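Local coordinates for protein glycosyl hydrolase 25 (Streptococcus pneumoniae, PDB 4FF5) that probably cleaves glycosidic bonds of cell-wall peptidoglycan, as family 25 glycosyl hydrolases do, and acts as a virulence factor taking part in host-cell invasion, at residues K180-V188 against I196-P207; V118-V129 against S149-M160. All blocks are in the same frame, centred on the assembly; numbering follows the deposited sequence.

Interaction 1. Residues K180-V188 against I196-P207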
loop_
_atom_site.group_PDB
_atom_site.type_symbol
_atom_site.label_atom_id
_atom_site.label_comp_id
_atom_site.label_asym_id
_atom_site.label_seq_id
_atom_site.Cartn_x
_atom_site.Cartn_y
_atom_site.Cartn_z
ATOM N N LYS A 180 1.952 13.071 6.172
ATOM C CA LYS A 180 0.637 13.531 6.615
ATOM C C LYS A 180 -0.409 12.432 6.462
ATOM O O LYS A 180 -1.246 12.244 7.335
ATOM C CB LYS A 180 0.191 14.754 5.799
ATOM C CG LYS A 180 1.190 15.908 5.766
ATOM C CD LYS A 180 1.398 16.498 7.143
ATOM C CE LYS A 180 2.457 17.585 7.093
ATOM N NZ LYS A 180 2.970 17.752 8.479
ATOM N N ASN A 181 -0.382 11.766 5.311
ATOM C CA ASN A 181 -1.320 10.702 4.992
ATOM C C ASN A 181 -0.652 9.423 5.425
ATOM O O ASN A 181 0.286 8.954 4.767
ATOM C CB ASN A 181 -1.639 10.701 3.493
ATOM C CG ASN A 181 -2.260 12.009 3.028
ATOM O OD1 ASN A 181 -2.807 12.776 3.829
ATOM N ND2 ASN A 181 -2.186 12.268 1.736
ATOM N N ILE A 182 -1.080 8.901 6.581
ATOM C CA ILE A 182 -0.492 7.671 7.123
ATOM C C ILE A 182 -1.608 6.670 7.438
ATOM O O ILE A 182 -2.386 6.855 8.388
ATOM C CB ILE A 182 0.362 7.897 8.385
ATOM C CG1 ILE A 182 1.383 9.022 8.185
ATOM C CG2 ILE A 182 1.134 6.630 8.732
ATOM C CD1 ILE A 182 2.212 9.246 9.442
ATOM N N GLY A 183 -1.665 5.613 6.631
ATOM C CA GLY A 183 -2.725 4.625 6.772
ATOM C C GLY A 183 -2.159 3.316 7.244
ATOM O O GLY A 183 -0.939 3.099 7.197
ATOM N N ILE A 184 -3.039 2.436 7.715
ATOM C CA ILE A 184 -2.602 1.105 8.171
ATOM C C ILE A 184 -3.327 -0.005 7.392
ATOM O O ILE A 184 -4.523 0.030 7.236
ATOM C CB ILE A 184 -2.784 0.905 9.714
ATOM C CG1 ILE A 184 -2.303 -0.506 10.112
ATOM C CG2 ILE A 184 -4.252 1.145 10.123
ATOM C CD1 ILE A 184 -2.190 -0.737 11.612
ATOM N N TYR A 185 -2.552 -0.956 6.868
ATOM C CA TYR A 185 -3.064 -2.205 6.341
ATOM C C TYR A 185 -2.916 -3.299 7.414
ATOM O O TYR A 185 -1.817 -3.545 7.934
ATOM C CB TYR A 185 -2.277 -2.557 5.078
ATOM C CG TYR A 185 -2.431 -3.960 4.517
ATOM C CD1 TYR A 185 -3.234 -4.197 3.414
ATOM C CD2 TYR A 185 -1.735 -5.042 5.076
ATOM C CE1 TYR A 185 -3.326 -5.470 2.859
ATOM C CE2 TYR A 185 -1.831 -6.320 4.532
ATOM C CZ TYR A 185 -2.623 -6.530 3.440
ATOM O OH TYR A 185 -2.700 -7.810 2.910
ATOM N N VAL A 186 -4.032 -3.937 7.757
ATOM C CA VAL A 186 -4.000 -4.993 8.780
ATOM C C VAL A 186 -5.211 -5.922 8.614
ATOM O O VAL A 186 -6.311 -5.456 8.309
ATOM C CB VAL A 186 -3.880 -4.372 10.210
ATOM C CG1 VAL A 186 -5.062 -3.469 10.568
ATOM C CG2 VAL A 186 -3.658 -5.448 11.277
ATOM N N GLY A 187 -5.005 -7.224 8.790
ATOM C CA GLY A 187 -6.136 -8.173 8.740
ATOM C C GLY A 187 -6.985 -8.028 9.997
ATOM O O GLY A 187 -6.501 -7.558 11.047
ATOM N N VAL A 188 -8.255 -8.435 9.916
ATOM C CA VAL A 188 -9.172 -8.244 11.043
ATOM C C VAL A 188 -8.736 -9.075 12.271
ATOM O O VAL A 188 -8.696 -8.569 13.413
ATOM C CB VAL A 188 -10.628 -8.577 10.648
ATOM C CG1 VAL A 188 -11.518 -8.569 11.885
ATOM C CG2 VAL A 188 -11.132 -7.567 9.612
ATOM N N ILE A 196 -4.488 -3.986 17.876
ATOM C CA ILE A 196 -3.880 -2.960 17.032
ATOM C C ILE A 196 -4.871 -1.820 16.865
ATOM O O ILE A 196 -5.920 -1.973 16.224
ATOM C CB ILE A 196 -3.497 -3.476 15.630
ATOM C CG1 ILE A 196 -2.598 -4.728 15.689
ATOM C CG2 ILE A 196 -2.828 -2.354 14.841
ATOM C CD1 ILE A 196 -1.213 -4.521 16.277
ATOM N N ASP A 197 -4.519 -0.696 17.465
ATOM C CA ASP A 197 -5.333 0.511 17.451
ATOM C C ASP A 197 -5.142 1.220 16.127
ATOM O O ASP A 197 -4.022 1.601 15.771
ATOM C CB ASP A 197 -4.869 1.411 18.588
ATOM C CG ASP A 197 -5.846 2.540 18.898
ATOM O OD1 ASP A 197 -6.772 2.819 18.103
ATOM O OD2 ASP A 197 -5.664 3.154 19.967
ATOM N N THR A 198 -6.227 1.407 15.390
ATOM C CA THR A 198 -6.132 2.101 14.103
ATOM C C THR A 198 -6.505 3.598 14.210
ATOM O O THR A 198 -6.422 4.331 13.221
ATOM C CB THR A 198 -6.991 1.418 13.020
ATOM O OG1 THR A 198 -8.386 1.623 13.301
ATOM C CG2 THR A 198 -6.693 -0.090 12.954
ATOM N N GLY A 199 -6.908 4.025 15.406
ATOM C CA GLY A 199 -7.493 5.359 15.640
ATOM C C GLY A 199 -6.672 6.553 15.166
ATOM O O GLY A 199 -7.213 7.519 14.643
ATOM N N LYS A 200 -5.354 6.493 15.338
ATOM C CA LYS A 200 -4.489 7.606 14.950
ATOM C C LYS A 200 -4.086 7.639 13.469
ATOM O O LYS A 200 -3.509 8.637 12.994
ATOM C CB LYS A 200 -3.257 7.652 15.843
ATOM C CG LYS A 200 -3.596 7.806 17.318
ATOM C CD LYS A 200 -2.466 8.493 18.042
ATOM C CE LYS A 200 -1.755 7.563 18.989
ATOM N NZ LYS A 200 -0.964 8.430 19.917
ATOM N N PHE A 201 -4.383 6.556 12.743
ATOM C CA PHE A 201 -4.125 6.524 11.311
ATOM C C PHE A 201 -5.203 7.301 10.581
ATOM O O PHE A 201 -6.300 7.497 11.112
ATOM C CB PHE A 201 -4.036 5.073 10.801
ATOM C CG PHE A 201 -2.849 4.343 11.335
ATOM C CD1 PHE A 201 -2.913 3.656 12.544
ATOM C CD2 PHE A 201 -1.640 4.366 10.639
ATOM C CE1 PHE A 201 -1.790 3.008 13.062
ATOM C CE2 PHE A 201 -0.529 3.713 11.150
ATOM C CZ PHE A 201 -0.592 3.044 12.364
ATOM N N THR A 202 -4.891 7.738 9.363
ATOM C CA THR A 202 -5.822 8.566 8.575
ATOM C C THR A 202 -6.686 7.730 7.625
ATOM O O THR A 202 -7.686 8.218 7.066
ATOM C CB THR A 202 -5.097 9.712 7.813
ATOM O OG1 THR A 202 -4.096 9.171 6.948
ATOM C CG2 THR A 202 -4.437 10.696 8.770
ATOM N N SER A 203 -6.312 6.462 7.462
ATOM C CA SER A 203 -7.100 5.505 6.683
ATOM C C SER A 203 -6.773 4.063 7.085
ATOM O O SER A 203 -5.718 3.792 7.670
ATOM C CB SER A 203 -6.833 5.678 5.184
ATOM O OG SER A 203 -7.701 4.858 4.402
ATOM N N VAL A 204 -7.679 3.145 6.749
ATOM C CA VAL A 204 -7.495 1.724 7.038
ATOM C C VAL A 204 -7.703 0.926 5.761
ATOM O O VAL A 204 -8.641 1.179 4.984
ATOM C CB VAL A 204 -8.416 1.226 8.184
ATOM C CG1 VAL A 204 -8.161 -0.258 8.459
ATOM C CG2 VAL A 204 -8.166 2.046 9.459
ATOM N N TRP A 205 -6.826 -0.052 5.555
ATOM C CA TRP A 205 -6.849 -0.874 4.367
ATOM C C TRP A 205 -6.842 -2.292 4.853
ATOM O O TRP A 205 -6.018 -2.644 5.713
ATOM C CB TRP A 205 -5.586 -0.508 3.601
ATOM C CG TRP A 205 -5.227 -1.307 2.396
ATOM C CD1 TRP A 205 -6.036 -2.148 1.616
ATOM C CD2 TRP A 205 -3.925 -1.298 1.753
ATOM N NE1 TRP A 205 -5.306 -2.657 0.556
ATOM C CE2 TRP A 205 -4.019 -2.213 0.610
ATOM C CE3 TRP A 205 -2.703 -0.688 2.040
ATOM C CZ2 TRP A 205 -2.939 -2.444 -0.240
ATOM C CZ3 TRP A 205 -1.618 -0.945 1.184
ATOM C CH2 TRP A 205 -1.738 -1.811 0.081
ATOM N N ILE A 206 -7.801 -3.106 4.405
ATOM C CA ILE A 206 -7.935 -4.462 4.979
ATOM C C ILE A 206 -7.980 -5.554 3.913
ATOM O O ILE A 206 -8.769 -5.472 2.959
ATOM C CB ILE A 206 -9.163 -4.611 5.943
ATOM C CG1 ILE A 206 -9.128 -3.571 7.067
ATOM C CG2 ILE A 206 -9.221 -6.022 6.550
ATOM C CD1 ILE A 206 -10.371 -3.533 7.962
ATOM N N PRO A 207 -7.147 -6.607 4.084
ATOM C CA PRO A 207 -7.255 -7.732 3.152
ATOM C C PRO A 207 -8.383 -8.707 3.530
ATOM O O PRO A 207 -8.603 -8.978 4.713
ATOM C CB PRO A 207 -5.903 -8.426 3.293
ATOM C CG PRO A 207 -5.507 -8.170 4.746
ATOM C CD PRO A 207 -6.043 -6.787 5.062
HETATM O O HOH W 1 -9.214 -9.458 7.330
#
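A beta-alpha-beta crossover of the TIM barrel brings strand 182-186 beside strand 203-207, in parallel, and Tyr185 meets Trp205 in a T-shaped stack. Tyr185 turns its edge to the indole face: CD1 stands over the ring, 3.4 Å from Trp205 CD2, with the two planes 73° apart. Both rings reach this position with CG anti to the backbone N (chi1 167° and 173°). Pro207 lies over one face of the phenol, its CD 4.0 Å from the ring centroid. On the other side of the sheet Ile184 sits over the ring of Phe201, CB 3.7 Å from the centroid and almost on the ring normal, while Ile184 CD1 runs on to Ile196 CG2, 3.7 Å away. The ladder between the strands includes Ile184 N to Ser203 O (3.0 Å) and Trp205 N to Ile184 O (2.9 Å), and Thr202 N adds a nearly straight bond to Ile182 O. At the C-terminal end of the pair, a water accepts from Val188 N and donates to Pro207 O. The polar ends of the aromatic pair are bonded to further strands, Tyr185 OH to Gln230 and Trp205 NE1 to Asn247, so stacking and hydrogen bonding together restrict how either ring can turn.

Interaction 2. Residues V118-V129 against S149-M160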
loop_
_atom_site.group_PDB
_atom_site.type_symbol
_atom_site.label_atom_id
_atom_site.label_comp_id
_atom_site.label_asym_id
_atom_site.label_seq_id
_atom_site.Cartn_x
_atom_site.Cartn_y
_atom_site.Cartn_z
ATOM N N VAL A 118 0.095 7.358 -7.235
ATOM C CA VAL A 118 0.855 6.286 -6.628
ATOM C C VAL A 118 1.069 6.616 -5.161
ATOM O O VAL A 118 1.518 7.716 -4.816
ATOM C CB VAL A 118 2.241 6.133 -7.312
ATOM C CG1 VAL A 118 3.054 5.020 -6.656
ATOM C CG2 VAL A 118 2.075 5.863 -8.801
ATOM N N ALA A 119 0.736 5.655 -4.310
ATOM C CA ALA A 119 1.017 5.719 -2.893
ATOM C C ALA A 119 2.096 4.687 -2.613
ATOM O O ALA A 119 2.484 3.940 -3.517
ATOM C CB ALA A 119 -0.255 5.402 -2.112
ATOM N N VAL A 120 2.575 4.623 -1.370
ATOM C CA VAL A 120 3.647 3.702 -1.045
ATOM C C VAL A 120 3.319 2.904 0.215
ATOM O O VAL A 120 2.490 3.331 1.012
ATOM C CB VAL A 120 5.020 4.425 -0.878
ATOM C CG1 VAL A 120 5.554 4.914 -2.239
ATOM C CG2 VAL A 120 4.960 5.532 0.181
ATOM N N TYR A 121 3.992 1.772 0.409
ATOM C CA TYR A 121 3.851 1.014 1.660
ATOM C C TYR A 121 5.159 0.411 2.174
ATOM O O TYR A 121 6.101 0.205 1.416
ATOM C CB TYR A 121 2.741 -0.070 1.558
ATOM C CG TYR A 121 3.079 -1.404 0.866
ATOM C CD1 TYR A 121 3.558 -2.493 1.607
ATOM C CD2 TYR A 121 2.822 -1.594 -0.499
ATOM C CE1 TYR A 121 3.834 -3.711 1.001
ATOM C CE2 TYR A 121 3.059 -2.817 -1.114
ATOM C CZ TYR A 121 3.579 -3.859 -0.361
ATOM O OH TYR A 121 3.802 -5.052 -0.965
ATOM N N ALA A 122 5.184 0.111 3.462
ATOM C CA ALA A 122 6.316 -0.568 4.095
ATOM C C ALA A 122 5.806 -1.731 4.912
ATOM O O ALA A 122 4.838 -1.580 5.648
ATOM C CB ALA A 122 7.075 0.407 4.993
ATOM N N TYR A 123 6.482 -2.883 4.808
ATOM C CA TYR A 123 6.161 -4.050 5.623
ATOM C C TYR A 123 6.795 -3.811 6.991
ATOM O O TYR A 123 8.016 -3.699 7.097
ATOM C CB TYR A 123 6.736 -5.305 4.947
ATOM C CG TYR A 123 6.449 -6.635 5.606
ATOM C CD1 TYR A 123 5.235 -7.291 5.351
ATOM C CD2 TYR A 123 7.401 -7.291 6.386
ATOM C CE1 TYR A 123 4.952 -8.525 5.902
ATOM C CE2 TYR A 123 7.117 -8.534 6.968
ATOM C CZ TYR A 123 5.883 -9.140 6.711
ATOM O OH TYR A 123 5.529 -10.368 7.223
ATOM N N VAL A 124 5.955 -3.679 8.019
ATOM C CA VAL A 124 6.386 -3.249 9.354
ATOM C C VAL A 124 6.846 -4.485 10.111
ATOM O O VAL A 124 6.064 -5.391 10.356
ATOM C CB VAL A 124 5.238 -2.527 10.108
ATOM C CG1 VAL A 124 5.632 -2.209 11.541
ATOM C CG2 VAL A 124 4.851 -1.245 9.380
ATOM N N ALA A 125 8.128 -4.544 10.459
ATOM C CA ALA A 125 8.660 -5.755 11.068
ATOM C C ALA A 125 9.792 -5.502 12.079
ATOM O O ALA A 125 10.519 -6.428 12.418
ATOM C CB ALA A 125 9.104 -6.729 9.991
ATOM N N GLY A 126 9.923 -4.268 12.562
ATOM C CA GLY A 126 10.916 -3.938 13.627
ATOM C C GLY A 126 10.737 -4.803 14.870
ATOM O O GLY A 126 9.610 -5.140 15.246
ATOM N N LYS A 127 11.853 -5.195 15.491
ATOM C CA LYS A 127 11.805 -6.028 16.703
ATOM C C LYS A 127 11.948 -5.217 17.978
ATOM O O LYS A 127 11.950 -5.777 19.089
ATOM C CB LYS A 127 12.880 -7.114 16.670
ATOM C CG LYS A 127 12.842 -7.987 15.426
ATOM C CD LYS A 127 13.900 -9.077 15.519
ATOM C CE LYS A 127 14.314 -9.575 14.147
ATOM N NZ LYS A 127 15.470 -8.814 13.576
ATOM N N SER A 128 12.051 -3.901 17.822
ATOM C CA SER A 128 12.170 -2.983 18.951
ATOM C C SER A 128 11.781 -1.601 18.467
ATOM O O SER A 128 11.724 -1.373 17.255
ATOM C CB SER A 128 13.617 -2.942 19.444
ATOM O OG SER A 128 14.457 -2.386 18.443
ATOM N N VAL A 129 11.546 -0.677 19.396
ATOM C CA VAL A 129 11.274 0.720 19.038
ATOM C C VAL A 129 12.349 1.306 18.122
ATOM O O VAL A 129 12.024 2.016 17.161
ATOM C CB VAL A 129 11.027 1.632 20.265
ATOM C CG1 VAL A 129 12.149 1.516 21.294
ATOM C CG2 VAL A 129 10.820 3.083 19.840
ATOM N N SER A 149 1.076 9.744 -2.796
ATOM C CA SER A 149 -0.242 10.209 -2.369
ATOM C C SER A 149 -0.617 9.777 -0.943
ATOM O O SER A 149 -1.531 10.346 -0.351
ATOM C CB SER A 149 -1.309 9.739 -3.352
ATOM O OG SER A 149 -1.551 8.340 -3.195
ATOM N N TYR A 150 0.068 8.757 -0.415
ATOM C CA TYR A 150 -0.241 8.206 0.892
ATOM C C TYR A 150 0.923 7.322 1.328
ATOM O O TYR A 150 1.622 6.761 0.490
ATOM C CB TYR A 150 -1.521 7.364 0.820
ATOM C CG TYR A 150 -2.573 7.723 1.850
ATOM C CD1 TYR A 150 -3.593 8.629 1.542
ATOM C CD2 TYR A 150 -2.554 7.155 3.129
ATOM C CE1 TYR A 150 -4.564 8.967 2.482
ATOM C CE2 TYR A 150 -3.523 7.482 4.074
ATOM C CZ TYR A 150 -4.528 8.384 3.739
ATOM O OH TYR A 150 -5.490 8.728 4.673
ATOM N N TYR A 151 1.113 7.191 2.630
ATOM C CA TYR A 151 2.082 6.243 3.161
ATOM C C TYR A 151 1.322 5.181 3.941
ATOM O O TYR A 151 0.513 5.518 4.797
ATOM C CB TYR A 151 3.024 6.955 4.115
ATOM C CG TYR A 151 3.916 7.968 3.467
ATOM C CD1 TYR A 151 3.478 9.286 3.229
ATOM C CD2 TYR A 151 5.225 7.634 3.135
ATOM C CE1 TYR A 151 4.336 10.225 2.639
ATOM C CE2 TYR A 151 6.082 8.562 2.550
ATOM C CZ TYR A 151 5.641 9.850 2.309
ATOM O OH TYR A 151 6.536 10.742 1.725
ATOM N N TRP A 152 1.579 3.913 3.647
ATOM C CA TRP A 152 0.864 2.807 4.308
ATOM C C TRP A 152 1.781 1.907 5.103
ATOM O O TRP A 152 2.870 1.522 4.630
ATOM C CB TRP A 152 0.146 1.961 3.251
ATOM C CG TRP A 152 -1.014 2.656 2.571
ATOM C CD1 TRP A 152 -1.010 3.332 1.360
ATOM C CD2 TRP A 152 -2.393 2.754 3.061
ATOM N NE1 TRP A 152 -2.257 3.817 1.064
ATOM C CE2 TRP A 152 -3.134 3.515 2.048
ATOM C CE3 TRP A 152 -3.068 2.302 4.200
ATOM C CZ2 TRP A 152 -4.495 3.787 2.176
ATOM C CZ3 TRP A 152 -4.432 2.606 4.328
ATOM C CH2 TRP A 152 -5.127 3.314 3.331
ATOM N N LEU A 153 1.327 1.527 6.301
ATOM C CA LEU A 153 2.022 0.560 7.143
ATOM C C LEU A 153 1.368 -0.784 6.944
ATOM O O LEU A 153 0.194 -0.954 7.298
ATOM C CB LEU A 153 1.891 0.960 8.631
ATOM C CG LEU A 153 2.939 1.972 9.141
ATOM C CD1 LEU A 153 2.796 3.329 8.465
ATOM C CD2 LEU A 153 2.866 2.066 10.663
ATOM N N ASP A 154 2.095 -1.719 6.344
ATOM C CA ASP A 154 1.602 -3.082 6.121
ATOM C C ASP A 154 1.959 -3.908 7.359
ATOM O O ASP A 154 3.122 -4.247 7.579
ATOM C CB ASP A 154 2.206 -3.654 4.820
ATOM C CG ASP A 154 2.041 -5.170 4.694
ATOM O OD1 ASP A 154 1.367 -5.797 5.527
ATOM O OD2 ASP A 154 2.648 -5.751 3.791
ATOM N N VAL A 155 0.951 -4.192 8.187
ATOM C CA VAL A 155 1.164 -4.874 9.455
ATOM C C VAL A 155 0.611 -6.292 9.358
ATOM O O VAL A 155 -0.601 -6.473 9.172
ATOM C CB VAL A 155 0.457 -4.116 10.603
ATOM C CG1 VAL A 155 0.646 -4.844 11.930
ATOM C CG2 VAL A 155 0.999 -2.690 10.691
ATOM N N GLU A 156 1.454 -7.310 9.465
ATOM C CA GLU A 156 0.878 -8.655 9.412
ATOM C C GLU A 156 1.524 -9.761 10.214
ATOM O O GLU A 156 0.984 -10.862 10.286
ATOM C CB GLU A 156 0.651 -9.111 7.987
ATOM C CG GLU A 156 1.879 -9.093 7.110
ATOM C CD GLU A 156 1.481 -9.265 5.633
ATOM O OE1 GLU A 156 1.513 -10.409 5.188
ATOM O OE2 GLU A 156 1.130 -8.288 4.920
ATOM N N ASP A 157 2.664 -9.505 10.813
ATOM C CA ASP A 157 3.053 -10.429 11.868
ATOM C C ASP A 157 3.676 -9.781 13.074
ATOM O O ASP A 157 4.172 -8.639 13.022
ATOM C CB ASP A 157 3.850 -11.611 11.339
ATOM C CG ASP A 157 4.816 -11.212 10.295
ATOM O OD1 ASP A 157 4.860 -11.917 9.258
ATOM O OD2 ASP A 157 5.483 -10.170 10.511
ATOM N N LYS A 158 3.594 -10.515 14.178
ATOM C CA LYS A 158 3.989 -9.988 15.469
ATOM C C LYS A 158 5.494 -10.061 15.572
ATOM O O LYS A 158 6.065 -11.152 15.688
ATOM C CB LYS A 158 3.337 -10.784 16.598
ATOM C CG LYS A 158 3.538 -10.122 17.954
ATOM C CD LYS A 158 3.298 -11.075 19.105
ATOM C CE LYS A 158 4.601 -11.659 19.621
ATOM N NZ LYS A 158 4.352 -12.490 20.836
ATOM N N THR A 159 6.141 -8.902 15.515
ATOM C CA THR A 159 7.609 -8.851 15.546
ATOM C C THR A 159 8.118 -8.225 16.833
ATOM O O THR A 159 9.330 -8.136 17.057
ATOM C CB THR A 159 8.165 -8.072 14.333
ATOM O OG1 THR A 159 7.525 -6.788 14.269
ATOM C CG2 THR A 159 7.908 -8.831 13.063
ATOM N N MET A 160 7.170 -7.786 17.663
ATOM C CA MET A 160 7.414 -7.171 18.973
ATOM C C MET A 160 6.308 -7.650 19.905
ATOM O O MET A 160 5.169 -7.813 19.460
ATOM C CB MET A 160 7.316 -5.637 18.881
ATOM C CG MET A 160 8.635 -4.950 18.635
ATOM S SD MET A 160 8.520 -3.165 18.460
ATOM C CE MET A 160 8.211 -2.607 20.133
HETATM O O HOH W 2 4.014 -11.876 5.988
HETATM O O HOH W 3 3.820 -6.780 10.763
#
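Tyr123 and Asp154, partners in a parallel bridge, put their side chains on the same face of the sheet, where the carboxylate comes to the edge of the phenol ring: OD2 is 3.4 Å from Tyr123 CD1, near the ring plane, and the two planes are 84° apart. CG anti to the backbone N in both residues (chi1 -177° for Tyr123) carries both onto this face, where they cross at an angle. Tyr121 lies alongside Asp154, pointing the same way, its CE1 3.7 Å from Asp154 OD2. Glu156 crosses Tyr123 at about a right angle and rests CG on CE1, while Asp154 OD1 and Glu156 OE2 lie 2.6 Å apart. Asp157 likewise comes across the phenol end, with OD1 2.6 Å from Tyr123 OH. This acidic cluster at the C-terminal ends of the strands is where TIM-barrel enzymes carry their active sites, and its Asp-x-Glu pattern is consistent with the catalytic acids of family 25. Leu153, on the face opposite Asp154, takes Val124 CG2 against its CG. Beyond the strands, Thr159 OG1 donates to Gly126 O (2.8 Å) from above the carbonyl plane. Met160 SD lies 3.6 Å from Ser128 C, and the bend at chi3 (73°) turns CE toward Val129 N. Ser128 caps helix 129-143, which leads back to strand 151-155. Strand 77-84 pairs with the far edge of strand 118-123, strand 182-186 flanks strand 151-155, and Phe170 of helix 163-177 covers Ala122 and Leu153.

Interactions 2 and 1 follow one another along the chain, the first closing before the second opens, and their centres are 10 Å apart. Each is a parallel strand pair within the family 25 TIM barrel, and strands 151-155 and 182-186 are neighbours, which makes the order 118-123, 151-155, 182-186, 203-207 continuous. Helix 163-177 links the two units and packs against both. Direct contacts join them: Tyr185 N probably bonds to Leu153 O, Thr202 OG1 to Tyr150 OH, and the rings of Trp152 and Trp205 meet edge to face. Tyr185 CD2 also approaches Asp154 OD1, so interaction 1 supplies one aromatic wall beside the acidic cluster of interaction 2.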